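Long-range contacts in phenol hydroxylase component phL (Pseudomonas stutzeri, PDB 3U52), which probably serves as the non-catalytic beta subunit of the multicomponent hydroxylase that converts phenol to catechol: residues Glu68-Val73 with Thr147-Met152; Asp75-Tyr80 with Ser260-Asn265; Asn106-Leu111 with Glu244-Leu249. All coordinates share one frame; numbering follows the deposited sequence.

Contact 1 (Glu68-Val73 with Thr147-Met152); sequences EDWCAV and TTVSQM
T148 and V73 make the polar link between these segments: the threonine hydroxyl donates to the valine carbonyl, OG1 to O 2.8 Å. A C=O...OG1 angle of 175° places the donor almost on the extension of the carbonyl bond. With chi1 at 54°, OG1 of T148 lies between its own backbone N and carbonyl carbon, the rotation that turns the hydroxyl out from the helix to V73. The acceptor belongs to a residue fixed from behind, because V73 N bonds back to W70 O across the short 3-10 turn 70-72.

The V73 side chain can be traced outward. Its CB lies 3.9 Å from V149 CG2. One bond further, V73 CG1 stands 3.8 Å from the same methyl and then meets M152 CE at 3.6 Å, so this branch is packed against two residues one helical turn apart. M152 reaches it by a bend at chi3 (-66°). V149 CG2 also approaches the W70 indole obliquely, 4.1 Å from CE3.

Within the all-helical hydroxylase fold, this joins a loop to the first turns of helix 147-175. Helix 251-274 flanks V73 through M267 and A270, W211 of helix 211-240 packs on V149, and Y32 and S36 of helix 31-36 cover T148.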
ATOM      1  N   GLU D  68       7.366  19.420 -34.870  1.00 32.06           N
ATOM      2  CA  GLU D  68       6.943  20.619 -34.171  1.00 34.23           C
ATOM      3  C   GLU D  68       6.992  20.332 -32.672  1.00 34.09           C
ATOM      4  O   GLU D  68       7.449  21.163 -31.887  1.00 33.93           O
ATOM      5  CB  GLU D  68       5.534  21.053 -34.597  1.00 35.15           C
ATOM      6  CG  GLU D  68       5.108  22.422 -34.000  1.00 41.70           C
ATOM      7  CD  GLU D  68       3.658  22.419 -33.447  1.00 50.47           C
ATOM      8  OE1 GLU D  68       2.764  23.028 -34.094  1.00 53.36           O
ATOM      9  OE2 GLU D  68       3.413  21.805 -32.366  1.00 52.98           O
ATOM     10  N   ASP D  69       6.578  19.130 -32.278  1.00 33.56           N
ATOM     11  CA  ASP D  69       6.469  18.799 -30.850  1.00 33.61           C
ATOM     12  C   ASP D  69       6.724  17.304 -30.618  1.00 32.85           C
ATOM     13  O   ASP D  69       5.873  16.509 -30.936  1.00 32.95           O
ATOM     14  CB  ASP D  69       5.067  19.207 -30.383  1.00 33.84           C
ATOM     15  CG  ASP D  69       4.878  19.072 -28.896  1.00 37.98           C
ATOM     16  OD1 ASP D  69       5.803  18.591 -28.205  1.00 38.16           O
ATOM     17  OD2 ASP D  69       3.772  19.448 -28.419  1.00 43.11           O
ATOM     18  N   TRP D  70       7.883  16.915 -30.078  1.00 32.35           N
ATOM     19  CA  TRP D  70       8.173  15.470 -29.900  1.00 32.61           C
ATOM     20  C   TRP D  70       7.229  14.714 -28.925  1.00 33.43           C
ATOM     21  O   TRP D  70       7.113  13.486 -28.990  1.00 33.17           O
ATOM     22  CB  TRP D  70       9.631  15.227 -29.519  1.00 31.09           C
ATOM     23  CG  TRP D  70      10.542  15.050 -30.693  1.00 31.84           C
ATOM     24  CD1 TRP D  70      11.496  15.938 -31.137  1.00 30.10           C
ATOM     25  CD2 TRP D  70      10.601  13.915 -31.583  1.00 29.14           C
ATOM     26  NE1 TRP D  70      12.136  15.421 -32.249  1.00 28.42           N
ATOM     27  CE2 TRP D  70      11.611  14.188 -32.544  1.00 28.66           C
ATOM     28  CE3 TRP D  70       9.878  12.709 -31.677  1.00 28.02           C
ATOM     29  CZ2 TRP D  70      11.926  13.296 -33.582  1.00 25.35           C
ATOM     30  CZ3 TRP D  70      10.197  11.812 -32.694  1.00 30.02           C
ATOM     31  CH2 TRP D  70      11.216  12.123 -33.650  1.00 27.62           C
ATOM     32  N   CYS D  71       6.600  15.447 -27.998  1.00 35.19           N
ATOM     33  CA  CYS D  71       5.477  14.924 -27.176  1.00 37.12           C
ATOM     34  C   CYS D  71       4.190  14.586 -27.936  1.00 37.34           C
ATOM     35  O   CYS D  71       3.259  14.060 -27.334  1.00 37.17           O
ATOM     36  CB  CYS D  71       5.115  15.896 -26.070  1.00 36.62           C
ATOM     37  SG  CYS D  71       6.483  16.148 -25.017  1.00 43.82           S
ATOM     38  N   ALA D  72       4.119  14.895 -29.234  1.00 37.23           N
ATOM     39  CA  ALA D  72       3.117  14.277 -30.097  1.00 37.22           C
ATOM     40  C   ALA D  72       3.258  12.742 -30.063  1.00 37.59           C
ATOM     41  O   ALA D  72       2.277  12.010 -30.271  1.00 38.63           O
ATOM     42  CB  ALA D  72       3.274  14.757 -31.541  1.00 37.45           C
ATOM     43  N   VAL D  73       4.472  12.246 -29.857  1.00 36.27           N
ATOM     44  CA  VAL D  73       4.662  10.801 -29.766  1.00 35.39           C
ATOM     45  C   VAL D  73       4.400  10.412 -28.319  1.00 35.40           C
ATOM     46  O   VAL D  73       5.135  10.834 -27.423  1.00 36.77           O
ATOM     47  CB  VAL D  73       6.069  10.357 -30.226  1.00 35.59           C
ATOM     48  CG1 VAL D  73       6.326   8.910 -29.847  1.00 34.62           C
ATOM     49  CG2 VAL D  73       6.238  10.554 -31.742  1.00 34.30           C
ATOM     50  N   THR D 147      10.756  12.941 -22.932  1.00 23.07           N
ATOM     51  CA  THR D 147      10.590  11.842 -21.935  1.00 23.29           C
ATOM     52  C   THR D 147       9.670  10.737 -22.429  1.00 22.99           C
ATOM     53  O   THR D 147       9.956   9.589 -22.197  1.00 22.68           O
ATOM     54  CB  THR D 147      10.151  12.362 -20.548  1.00 23.53           C
ATOM     55  OG1 THR D 147      11.223  13.149 -20.048  1.00 26.05           O
ATOM     56  CG2 THR D 147       9.890  11.204 -19.562  1.00 21.98           C
ATOM     57  N   THR D 148       8.616  11.091 -23.166  1.00 22.92           N
ATOM     58  CA  THR D 148       7.662  10.113 -23.712  1.00 22.86           C
ATOM     59  C   THR D 148       8.384   9.174 -24.661  1.00 22.62           C
ATOM     60  O   THR D 148       8.072   7.990 -24.719  1.00 23.27           O
ATOM     61  CB  THR D 148       6.469  10.765 -24.482  1.00 23.13           C
ATOM     62  OG1 THR D 148       6.970  11.653 -25.494  1.00 25.64           O
ATOM     63  CG2 THR D 148       5.533  11.556 -23.567  1.00 23.69           C
ATOM     64  N   VAL D 149       9.361   9.701 -25.406  1.00 21.46           N
ATOM     65  CA  VAL D 149      10.104   8.869 -26.366  1.00 19.50           C
ATOM     66  C   VAL D 149      11.238   8.115 -25.688  1.00 19.05           C
ATOM     67  O   VAL D 149      11.366   6.915 -25.877  1.00 18.87           O
ATOM     68  CB  VAL D 149      10.630   9.744 -27.523  1.00 20.84           C
ATOM     69  CG1 VAL D 149      11.523   8.916 -28.461  1.00 19.57           C
ATOM     70  CG2 VAL D 149       9.426  10.409 -28.259  1.00 19.94           C
ATOM     71  N   SER D 150      12.056   8.786 -24.874  1.00 18.61           N
ATOM     72  CA  SER D 150      13.173   8.060 -24.242  1.00 19.35           C
ATOM     73  C   SER D 150      12.705   6.951 -23.248  1.00 19.02           C
ATOM     74  O   SER D 150      13.319   5.874 -23.154  1.00 15.95           O
ATOM     75  CB  SER D 150      14.138   9.042 -23.574  1.00 18.75           C
ATOM     76  OG  SER D 150      13.421   9.773 -22.561  1.00 23.25           O
ATOM     77  N   GLN D 151      11.600   7.182 -22.524  1.00 18.48           N
ATOM     78  CA  GLN D 151      11.174   6.116 -21.608  1.00 18.33           C
ATOM     79  C   GLN D 151      10.722   4.883 -22.389  1.00 17.21           C
ATOM     80  O   GLN D 151      10.963   3.794 -21.970  1.00 16.11           O
ATOM     81  CB  GLN D 151      10.148   6.587 -20.579  1.00 19.96           C
ATOM     82  CG  GLN D 151       8.741   6.681 -21.067  1.00 20.91           C
ATOM     83  CD  GLN D 151       7.763   7.099 -19.935  1.00 22.22           C
ATOM     84  OE1 GLN D 151       6.855   7.917 -20.145  1.00 22.70           O
ATOM     85  NE2 GLN D 151       7.938   6.514 -18.774  1.00 19.18           N
ATOM     86  N   MET D 152      10.091   5.047 -23.544  1.00 17.55           N
ATOM     87  CA  MET D 152       9.627   3.856 -24.292  1.00 18.28           C
ATOM     88  C   MET D 152      10.808   3.053 -24.769  1.00 18.32           C
ATOM     89  O   MET D 152      10.772   1.839 -24.854  1.00 19.70           O
ATOM     90  CB  MET D 152       8.779   4.299 -25.481  1.00 18.88           C
ATOM     91  CG  MET D 152       7.413   4.895 -25.083  1.00 23.79           C
ATOM     92  SD  MET D 152       6.310   5.033 -26.547  1.00 29.13           S
ATOM     93  CE  MET D 152       7.075   6.249 -27.605  1.00 32.00           C
TER

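Contact 2 (Asp75-Tyr80 with Ser260-Asn265); sequences DPRQFY and SLRWTN
R77 lays its guanidinium against the indole of W263, whose CD1 stands 3.4 Å above the guanidinium plane and over its centre. A bend at chi3 (-51°) brings it there. The two groups are inclined by 30°, so this is an overlap of the charged group with the CD1 side of the indole, not a parallel stack. F79 CD1 covers the opposite guanidinium face, completing a sandwich. The loop holding R77 is a type I beta turn, D75 to Q78, that includes an Asx turn: D75 OD1 accepts from R77 N at 3.0 Å.

R77 also grips this carboxylate side-on. Its NE donates to the syn lone pair of D75 OD1 with an N-H...O angle of 171°, while R77 NH2 meets D75 OD2 at 2.9 Å from above the carboxylate plane. NH1 is taken by E259, one turn back from W263 on helix 251-274. These bonds fix the guanidinium's rotation and probably offset its charge.

R262 folds back over the turn, presenting a guanidinium face to P76 C and R77 CA. Beneath it the proline ring rests on the helix backbone, P76 CD 3.9 Å from W263 CA and P76 CG 3.4 Å from R262 O.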
ATOM      1  N   ASP D  75       2.581   7.163 -25.578  1.00 28.68           N
ATOM      2  CA  ASP D  75       2.490   5.717 -25.437  1.00 26.85           C
ATOM      3  C   ASP D  75       1.006   5.346 -25.234  1.00 27.14           C
ATOM      4  O   ASP D  75       0.394   5.791 -24.260  1.00 26.67           O
ATOM      5  CB  ASP D  75       3.332   5.260 -24.240  1.00 26.63           C
ATOM      6  CG  ASP D  75       3.382   3.733 -24.098  1.00 25.04           C
ATOM      7  OD1 ASP D  75       2.762   3.031 -24.908  1.00 20.43           O
ATOM      8  OD2 ASP D  75       4.024   3.221 -23.173  1.00 22.89           O
ATOM      9  N   PRO D  76       0.426   4.555 -26.165  1.00 26.06           N
ATOM     10  CA  PRO D  76      -0.933   4.014 -26.007  1.00 25.44           C
ATOM     11  C   PRO D  76      -1.122   3.143 -24.750  1.00 25.26           C
ATOM     12  O   PRO D  76      -2.233   3.102 -24.219  1.00 26.57           O
ATOM     13  CB  PRO D  76      -1.158   3.171 -27.288  1.00 25.81           C
ATOM     14  CG  PRO D  76      -0.071   3.589 -28.247  1.00 25.98           C
ATOM     15  CD  PRO D  76       1.070   4.145 -27.425  1.00 25.90           C
ATOM     16  N   ARG D  77      -0.080   2.440 -24.299  1.00 23.68           N
ATOM     17  CA  ARG D  77      -0.106   1.633 -23.075  1.00 22.45           C
ATOM     18  C   ARG D  77      -0.061   2.511 -21.790  1.00 22.56           C
ATOM     19  O   ARG D  77      -0.348   2.034 -20.699  1.00 22.71           O
ATOM     20  CB  ARG D  77       1.085   0.651 -23.077  1.00 21.08           C
ATOM     21  CG  ARG D  77       1.198  -0.282 -24.289  1.00 17.11           C
ATOM     22  CD  ARG D  77       2.641  -0.830 -24.364  1.00 18.91           C
ATOM     23  NE  ARG D  77       3.657   0.231 -24.288  1.00 20.81           N
ATOM     24  CZ  ARG D  77       4.965   0.031 -24.093  1.00 20.44           C
ATOM     25  NH1 ARG D  77       5.445  -1.186 -24.050  1.00 21.72           N
ATOM     26  NH2 ARG D  77       5.802   1.061 -23.987  1.00 22.94           N
ATOM     27  N   GLN D  78       0.324   3.783 -21.931  1.00 23.61           N
ATOM     28  CA  GLN D  78       0.475   4.713 -20.778  1.00 23.28           C
ATOM     29  C   GLN D  78       1.448   4.213 -19.687  1.00 22.18           C
ATOM     30  O   GLN D  78       1.203   4.345 -18.485  1.00 21.93           O
ATOM     31  CB  GLN D  78      -0.895   5.039 -20.206  1.00 25.02           C
ATOM     32  CG  GLN D  78      -1.868   5.430 -21.310  1.00 27.05           C
ATOM     33  CD  GLN D  78      -1.864   6.878 -21.609  1.00 35.02           C
ATOM     34  OE1 GLN D  78      -1.327   7.318 -22.664  1.00 40.67           O
ATOM     35  NE2 GLN D  78      -2.463   7.665 -20.714  1.00 31.89           N
ATOM     36  N   PHE D  79       2.560   3.632 -20.119  1.00 20.43           N
ATOM     37  CA  PHE D  79       3.544   3.116 -19.212  1.00 20.06           C
ATOM     38  C   PHE D  79       4.402   4.263 -18.640  1.00 20.36           C
ATOM     39  O   PHE D  79       5.219   4.842 -19.326  1.00 20.26           O
ATOM     40  CB  PHE D  79       4.454   2.104 -19.922  1.00 19.91           C
ATOM     41  CG  PHE D  79       3.898   0.710 -20.041  1.00 20.81           C
ATOM     42  CD1 PHE D  79       4.680  -0.290 -20.633  1.00 21.11           C
ATOM     43  CD2 PHE D  79       2.631   0.366 -19.588  1.00 20.69           C
ATOM     44  CE1 PHE D  79       4.180  -1.608 -20.765  1.00 24.40           C
ATOM     45  CE2 PHE D  79       2.129  -0.948 -19.731  1.00 20.32           C
ATOM     46  CZ  PHE D  79       2.901  -1.939 -20.286  1.00 21.53           C
ATOM     47  N   TYR D  80       4.211   4.560 -17.364  1.00 20.03           N
ATOM     48  CA  TYR D  80       5.248   5.201 -16.554  1.00 20.08           C
ATOM     49  C   TYR D  80       5.893   4.038 -15.853  1.00 19.52           C
ATOM     50  O   TYR D  80       5.440   2.880 -16.039  1.00 20.21           O
ATOM     51  CB  TYR D  80       4.667   6.265 -15.614  1.00 20.72           C
ATOM     52  CG  TYR D  80       3.587   5.730 -14.709  1.00 20.52           C
ATOM     53  CD1 TYR D  80       3.874   5.389 -13.404  1.00 22.24           C
ATOM     54  CD2 TYR D  80       2.299   5.563 -15.159  1.00 18.12           C
ATOM     55  CE1 TYR D  80       2.911   4.858 -12.568  1.00 24.13           C
ATOM     56  CE2 TYR D  80       1.326   5.055 -14.327  1.00 21.31           C
ATOM     57  CZ  TYR D  80       1.650   4.694 -13.028  1.00 26.48           C
ATOM     58  OH  TYR D  80       0.696   4.171 -12.169  1.00 29.05           O
ATOM     59  N   SER D 260       4.179  -4.581 -28.207  1.00 23.21           N
ATOM     60  CA  SER D 260       5.144  -3.600 -28.679  1.00 23.65           C
ATOM     61  C   SER D 260       4.686  -2.927 -29.967  1.00 23.79           C
ATOM     62  O   SER D 260       5.026  -1.795 -30.254  1.00 23.78           O
ATOM     63  CB  SER D 260       6.494  -4.261 -28.902  1.00 24.61           C
ATOM     64  OG  SER D 260       6.462  -4.992 -30.114  1.00 28.60           O
ATOM     65  N   LEU D 261       3.892  -3.640 -30.739  1.00 23.94           N
ATOM     66  CA  LEU D 261       3.203  -3.057 -31.881  1.00 23.89           C
ATOM     67  C   LEU D 261       2.371  -1.830 -31.505  1.00 23.93           C
ATOM     68  O   LEU D 261       2.267  -0.883 -32.285  1.00 25.06           O
ATOM     69  CB  LEU D 261       2.365  -4.136 -32.546  1.00 24.25           C
ATOM     70  CG  LEU D 261       2.753  -4.996 -33.761  1.00 26.26           C
ATOM     71  CD1 LEU D 261       4.218  -5.132 -34.058  1.00 24.75           C
ATOM     72  CD2 LEU D 261       2.068  -6.350 -33.655  1.00 26.14           C
ATOM     73  N   ARG D 262       1.811  -1.785 -30.296  1.00 25.41           N
ATOM     74  CA  ARG D 262       1.029  -0.605 -29.912  1.00 24.95           C
ATOM     75  C   ARG D 262       1.854   0.674 -29.953  1.00 25.57           C
ATOM     76  O   ARG D 262       1.460   1.643 -30.608  1.00 26.85           O
ATOM     77  CB  ARG D 262       0.356  -0.798 -28.540  1.00 25.22           C
ATOM     78  CG  ARG D 262      -0.672  -1.954 -28.551  1.00 26.49           C
ATOM     79  CD  ARG D 262      -1.451  -1.972 -27.265  1.00 28.83           C
ATOM     80  NE  ARG D 262      -2.338  -0.817 -27.150  1.00 33.42           N
ATOM     81  CZ  ARG D 262      -2.895  -0.435 -26.003  1.00 35.40           C
ATOM     82  NH1 ARG D 262      -2.627  -1.110 -24.888  1.00 34.71           N
ATOM     83  NH2 ARG D 262      -3.694   0.620 -25.965  1.00 35.53           N
ATOM     84  N   TRP D 263       3.009   0.695 -29.298  1.00 23.89           N
ATOM     85  CA  TRP D 263       3.718   1.952 -29.211  1.00 22.20           C
ATOM     86  C   TRP D 263       4.546   2.214 -30.462  1.00 21.77           C
ATOM     87  O   TRP D 263       4.695   3.363 -30.829  1.00 20.67           O
ATOM     88  CB  TRP D 263       4.581   2.024 -27.950  1.00 22.75           C
ATOM     89  CG  TRP D 263       5.827   1.159 -27.939  1.00 21.66           C
ATOM     90  CD1 TRP D 263       5.938  -0.113 -27.427  1.00 22.16           C
ATOM     91  CD2 TRP D 263       7.153   1.521 -28.384  1.00 22.77           C
ATOM     92  NE1 TRP D 263       7.215  -0.571 -27.573  1.00 21.42           N
ATOM     93  CE2 TRP D 263       7.989   0.404 -28.148  1.00 23.14           C
ATOM     94  CE3 TRP D 263       7.711   2.675 -28.978  1.00 23.55           C
ATOM     95  CZ2 TRP D 263       9.372   0.408 -28.479  1.00 22.59           C
ATOM     96  CZ3 TRP D 263       9.063   2.687 -29.302  1.00 21.02           C
ATOM     97  CH2 TRP D 263       9.880   1.559 -29.065  1.00 22.55           C
ATOM     98  N   THR D 264       5.119   1.170 -31.086  1.00 20.74           N
ATOM     99  CA  THR D 264       5.917   1.400 -32.286  1.00 21.73           C
ATOM    100  C   THR D 264       5.059   1.871 -33.455  1.00 22.85           C
ATOM    101  O   THR D 264       5.451   2.790 -34.158  1.00 23.22           O
ATOM    102  CB  THR D 264       6.782   0.217 -32.718  1.00 21.57           C
ATOM    103  OG1 THR D 264       5.952  -0.875 -33.078  1.00 21.91           O
ATOM    104  CG2 THR D 264       7.766  -0.226 -31.621  1.00 22.17           C
ATOM    105  N   ASN D 265       3.876   1.294 -33.659  1.00 23.64           N
ATOM    106  CA  ASN D 265       2.903   1.887 -34.608  1.00 24.90           C
ATOM    107  C   ASN D 265       2.426   3.316 -34.261  1.00 25.52           C
ATOM    108  O   ASN D 265       2.310   4.142 -35.164  1.00 25.83           O
ATOM    109  CB  ASN D 265       1.682   0.986 -34.792  1.00 25.55           C
ATOM    110  CG  ASN D 265       1.996  -0.296 -35.538  1.00 27.74           C
ATOM    111  OD1 ASN D 265       3.032  -0.406 -36.186  1.00 28.74           O
ATOM    112  ND2 ASN D 265       1.079  -1.269 -35.472  1.00 27.07           N
TER

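Contact 3 (Asn106-Leu111 with Glu244-Leu249); sequences NLLTRL and EDVSML
L108 and L249 reach toward each other tip to tip, their CD1 atoms 4.0 Å apart. The other branch of L108 turns to V246, where CD2 approaches V246 CG1 to 3.7 Å at about a right angle. A third apolar pair joins L107 CD1 to M248 CE, 4.2 Å apart. M248 gets there with CG set between its backbone N and carbonyl carbon (chi1 66°) and a further bend at chi3.

The polar part centres on D245 OD2. This oxygen lies 3.7 Å from L107 CD2 and is also close to CB, CG and CD1, so the leucine runs across the carboxylate oxygen at about a right angle. A water bridges the segments, donating at 2.7 Å to D245 OD2 and at 2.6 Å to L107 O.

These residues follow a Schellman motif at N106, which ends helix 81-105; a type I turn from L108 to L111 then leads into helix 113-122. The partner segment includes a short, weakly bonded helical turn at about 246-249, shortly before helix 251-274.

Charge adds a looser term. R110 NH2 and D245 OD2 make a long salt bridge of 3.9 Å; the oxygen sits off to one side of the guanidinium plane, so the attraction is between charges without a directed N-H bond. L107 CD2 lies against one face of that guanidinium, towards its rim. With an alanine in place of L107, M248 CE would lose its methyl partner across the contact and the R110 guanidinium would probably turn more freely beside D245. At the subunit interface, E244 forms a salt bridge to R110 of the second subunit, and M248 packs on M248 of that subunit.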
ATOM      1  N   ASN D 106      12.037 -32.429 -17.527  1.00 31.60           N
ATOM      2  CA  ASN D 106      13.049 -32.750 -18.508  1.00 31.95           C
ATOM      3  C   ASN D 106      12.538 -32.702 -19.918  1.00 31.11           C
ATOM      4  O   ASN D 106      12.903 -33.528 -20.751  1.00 31.26           O
ATOM      5  CB  ASN D 106      13.668 -34.117 -18.220  1.00 32.48           C
ATOM      6  CG  ASN D 106      14.237 -34.191 -16.840  1.00 32.86           C
ATOM      7  OD1 ASN D 106      15.057 -33.367 -16.429  1.00 37.71           O
ATOM      8  ND2 ASN D 106      13.818 -35.188 -16.111  1.00 35.92           N
ATOM      9  N   LEU D 107      11.713 -31.704 -20.194  1.00 30.34           N
ATOM     10  CA  LEU D 107      11.115 -31.574 -21.506  1.00 30.60           C
ATOM     11  C   LEU D 107      12.153 -31.268 -22.603  1.00 31.04           C
ATOM     12  O   LEU D 107      11.974 -31.672 -23.745  1.00 31.51           O
ATOM     13  CB  LEU D 107       9.970 -30.549 -21.473  1.00 30.32           C
ATOM     14  CG  LEU D 107       8.828 -30.920 -20.499  1.00 29.56           C
ATOM     15  CD1 LEU D 107       7.651 -29.949 -20.608  1.00 30.29           C
ATOM     16  CD2 LEU D 107       8.332 -32.350 -20.777  1.00 30.30           C
ATOM     17  N   LEU D 108      13.237 -30.584 -22.239  1.00 31.74           N
ATOM     18  CA  LEU D 108      14.303 -30.237 -23.186  1.00 32.98           C
ATOM     19  C   LEU D 108      15.443 -31.230 -23.178  1.00 33.25           C
ATOM     20  O   LEU D 108      15.977 -31.543 -24.237  1.00 33.79           O
ATOM     21  CB  LEU D 108      14.865 -28.849 -22.911  1.00 33.03           C
ATOM     22  CG  LEU D 108      13.925 -27.665 -23.153  1.00 34.73           C
ATOM     23  CD1 LEU D 108      14.758 -26.383 -23.253  1.00 34.52           C
ATOM     24  CD2 LEU D 108      13.065 -27.840 -24.396  1.00 36.38           C
ATOM     25  N   THR D 109      15.812 -31.722 -22.000  1.00 34.14           N
ATOM     26  CA  THR D 109      16.919 -32.669 -21.888  1.00 35.00           C
ATOM     27  C   THR D 109      16.540 -34.065 -22.418  1.00 35.75           C
ATOM     28  O   THR D 109      17.412 -34.808 -22.859  1.00 36.40           O
ATOM     29  CB  THR D 109      17.467 -32.786 -20.460  1.00 34.79           C
ATOM     30  OG1 THR D 109      16.386 -33.123 -19.589  1.00 36.57           O
ATOM     31  CG2 THR D 109      18.086 -31.494 -19.991  1.00 34.92           C
ATOM     32  N   ARG D 110      15.255 -34.408 -22.412  1.00 35.78           N
ATOM     33  CA  ARG D 110      14.806 -35.669 -23.024  1.00 36.26           C
ATOM     34  C   ARG D 110      14.765 -35.676 -24.565  1.00 36.24           C
ATOM     35  O   ARG D 110      14.522 -36.738 -25.174  1.00 35.79           O
ATOM     36  CB  ARG D 110      13.442 -36.090 -22.492  1.00 35.88           C
ATOM     37  CG  ARG D 110      12.293 -35.619 -23.353  1.00 37.89           C
ATOM     38  CD  ARG D 110      11.011 -36.015 -22.655  1.00 42.97           C
ATOM     39  NE  ARG D 110       9.805 -35.604 -23.364  1.00 47.06           N
ATOM     40  CZ  ARG D 110       8.601 -35.575 -22.795  1.00 47.90           C
ATOM     41  NH1 ARG D 110       8.460 -35.918 -21.513  1.00 49.42           N
ATOM     42  NH2 ARG D 110       7.551 -35.189 -23.495  1.00 47.88           N
ATOM     43  N   LEU D 111      14.953 -34.513 -25.192  1.00 35.46           N
ATOM     44  CA  LEU D 111      15.011 -34.440 -26.660  1.00 34.98           C
ATOM     45  C   LEU D 111      16.306 -35.117 -27.155  1.00 35.02           C
ATOM     46  O   LEU D 111      17.299 -35.208 -26.426  1.00 34.30           O
ATOM     47  CB  LEU D 111      14.923 -32.972 -27.151  1.00 34.91           C
ATOM     48  CG  LEU D 111      13.695 -32.072 -26.987  1.00 34.56           C
ATOM     49  CD1 LEU D 111      14.038 -30.592 -27.346  1.00 34.47           C
ATOM     50  CD2 LEU D 111      12.509 -32.532 -27.826  1.00 34.97           C
ATOM     51  N   GLU D 244       8.127 -29.191 -30.008  1.00 33.29           N
ATOM     52  CA  GLU D 244       6.900 -28.460 -29.685  1.00 35.54           C
ATOM     53  C   GLU D 244       6.923 -27.820 -28.271  1.00 34.52           C
ATOM     54  O   GLU D 244       6.420 -26.725 -28.088  1.00 34.04           O
ATOM     55  CB  GLU D 244       5.677 -29.400 -29.883  1.00 36.74           C
ATOM     56  CG  GLU D 244       4.273 -28.744 -29.754  1.00 44.77           C
ATOM     57  CD  GLU D 244       3.108 -29.750 -29.363  1.00 53.13           C
ATOM     58  OE1 GLU D 244       3.032 -30.874 -29.946  1.00 54.39           O
ATOM     59  OE2 GLU D 244       2.260 -29.394 -28.473  1.00 56.13           O
ATOM     60  N   ASP D 245       7.525 -28.497 -27.287  1.00 34.34           N
ATOM     61  CA  ASP D 245       7.540 -27.986 -25.903  1.00 34.92           C
ATOM     62  C   ASP D 245       8.260 -26.630 -25.695  1.00 33.65           C
ATOM     63  O   ASP D 245       7.948 -25.914 -24.774  1.00 33.37           O
ATOM     64  CB  ASP D 245       8.039 -29.057 -24.921  1.00 35.59           C
ATOM     65  CG  ASP D 245       7.072 -30.283 -24.838  1.00 39.32           C
ATOM     66  OD1 ASP D 245       5.948 -30.204 -25.367  1.00 39.97           O
ATOM     67  OD2 ASP D 245       7.436 -31.321 -24.237  1.00 43.03           O
ATOM     68  N   VAL D 246       9.181 -26.252 -26.568  1.00 33.11           N
ATOM     69  CA  VAL D 246       9.788 -24.908 -26.460  1.00 32.43           C
ATOM     70  C   VAL D 246       8.792 -23.763 -26.660  1.00 31.05           C
ATOM     71  O   VAL D 246       9.091 -22.658 -26.286  1.00 30.81           O
ATOM     72  CB  VAL D 246      11.011 -24.677 -27.414  1.00 33.27           C
ATOM     73  CG1 VAL D 246      11.982 -25.834 -27.322  1.00 33.52           C
ATOM     74  CG2 VAL D 246      10.539 -24.473 -28.817  1.00 33.83           C
ATOM     75  N   SER D 247       7.622 -24.023 -27.238  1.00 30.12           N
ATOM     76  CA  SER D 247       6.560 -23.015 -27.374  1.00 29.56           C
ATOM     77  C   SER D 247       6.124 -22.381 -26.052  1.00 29.21           C
ATOM     78  O   SER D 247       5.724 -21.231 -26.009  1.00 27.85           O
ATOM     79  CB  SER D 247       5.307 -23.622 -27.983  1.00 30.13           C
ATOM     80  OG  SER D 247       5.413 -23.771 -29.370  1.00 32.96           O
ATOM     81  N   MET D 248       6.130 -23.161 -24.986  1.00 29.64           N
ATOM     82  CA  MET D 248       5.691 -22.622 -23.729  1.00 31.02           C
ATOM     83  C   MET D 248       6.770 -21.714 -23.180  1.00 30.45           C
ATOM     84  O   MET D 248       6.476 -20.797 -22.396  1.00 30.80           O
ATOM     85  CB  MET D 248       5.285 -23.733 -22.739  1.00 31.70           C
ATOM     86  CG  MET D 248       6.403 -24.658 -22.265  1.00 36.64           C
ATOM     87  SD  MET D 248       5.737 -25.953 -21.113  1.00 49.14           S
ATOM     88  CE  MET D 248       5.004 -27.133 -22.228  1.00 43.67           C
ATOM     89  N   LEU D 249       8.012 -21.932 -23.611  1.00 29.03           N
ATOM     90  CA  LEU D 249       9.127 -21.055 -23.192  1.00 27.86           C
ATOM     91  C   LEU D 249       9.214 -19.737 -23.950  1.00 27.51           C
ATOM     92  O   LEU D 249       9.823 -18.793 -23.488  1.00 28.56           O
ATOM     93  CB  LEU D 249      10.449 -21.821 -23.221  1.00 27.95           C
ATOM     94  CG  LEU D 249      10.419 -23.152 -22.455  1.00 27.53           C
ATOM     95  CD1 LEU D 249      11.775 -23.850 -22.575  1.00 28.83           C
ATOM     96  CD2 LEU D 249      10.072 -22.907 -20.962  1.00 27.33           C
TER
HETATM   97  O   HOH W   1       9.772 -32.415 -25.001  1.00 33.01           O

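Overall arrangement
Contacts 1 and 2, their centres 11 Å apart, both use the loop between helix 31-36 and helix 81-105, one joining it to helix 147-175 and the other to helix 251-274; M152 of contact 1 packs on W263 and D75 of contact 2. Contact 3 lies across the chain's centre from contact 1, 41 Å between centres. Contact 1 is buried and mostly apolar, with one hydroxyl-to-carbonyl bond. Contact 2 is closest to the chain centre yet only partly buried, and it brings in charge through a guanidinium held by carboxylates. Contact 3, farthest from the centre and also partly buried, backs its leucines with water and a long ion pair beside the second subunit.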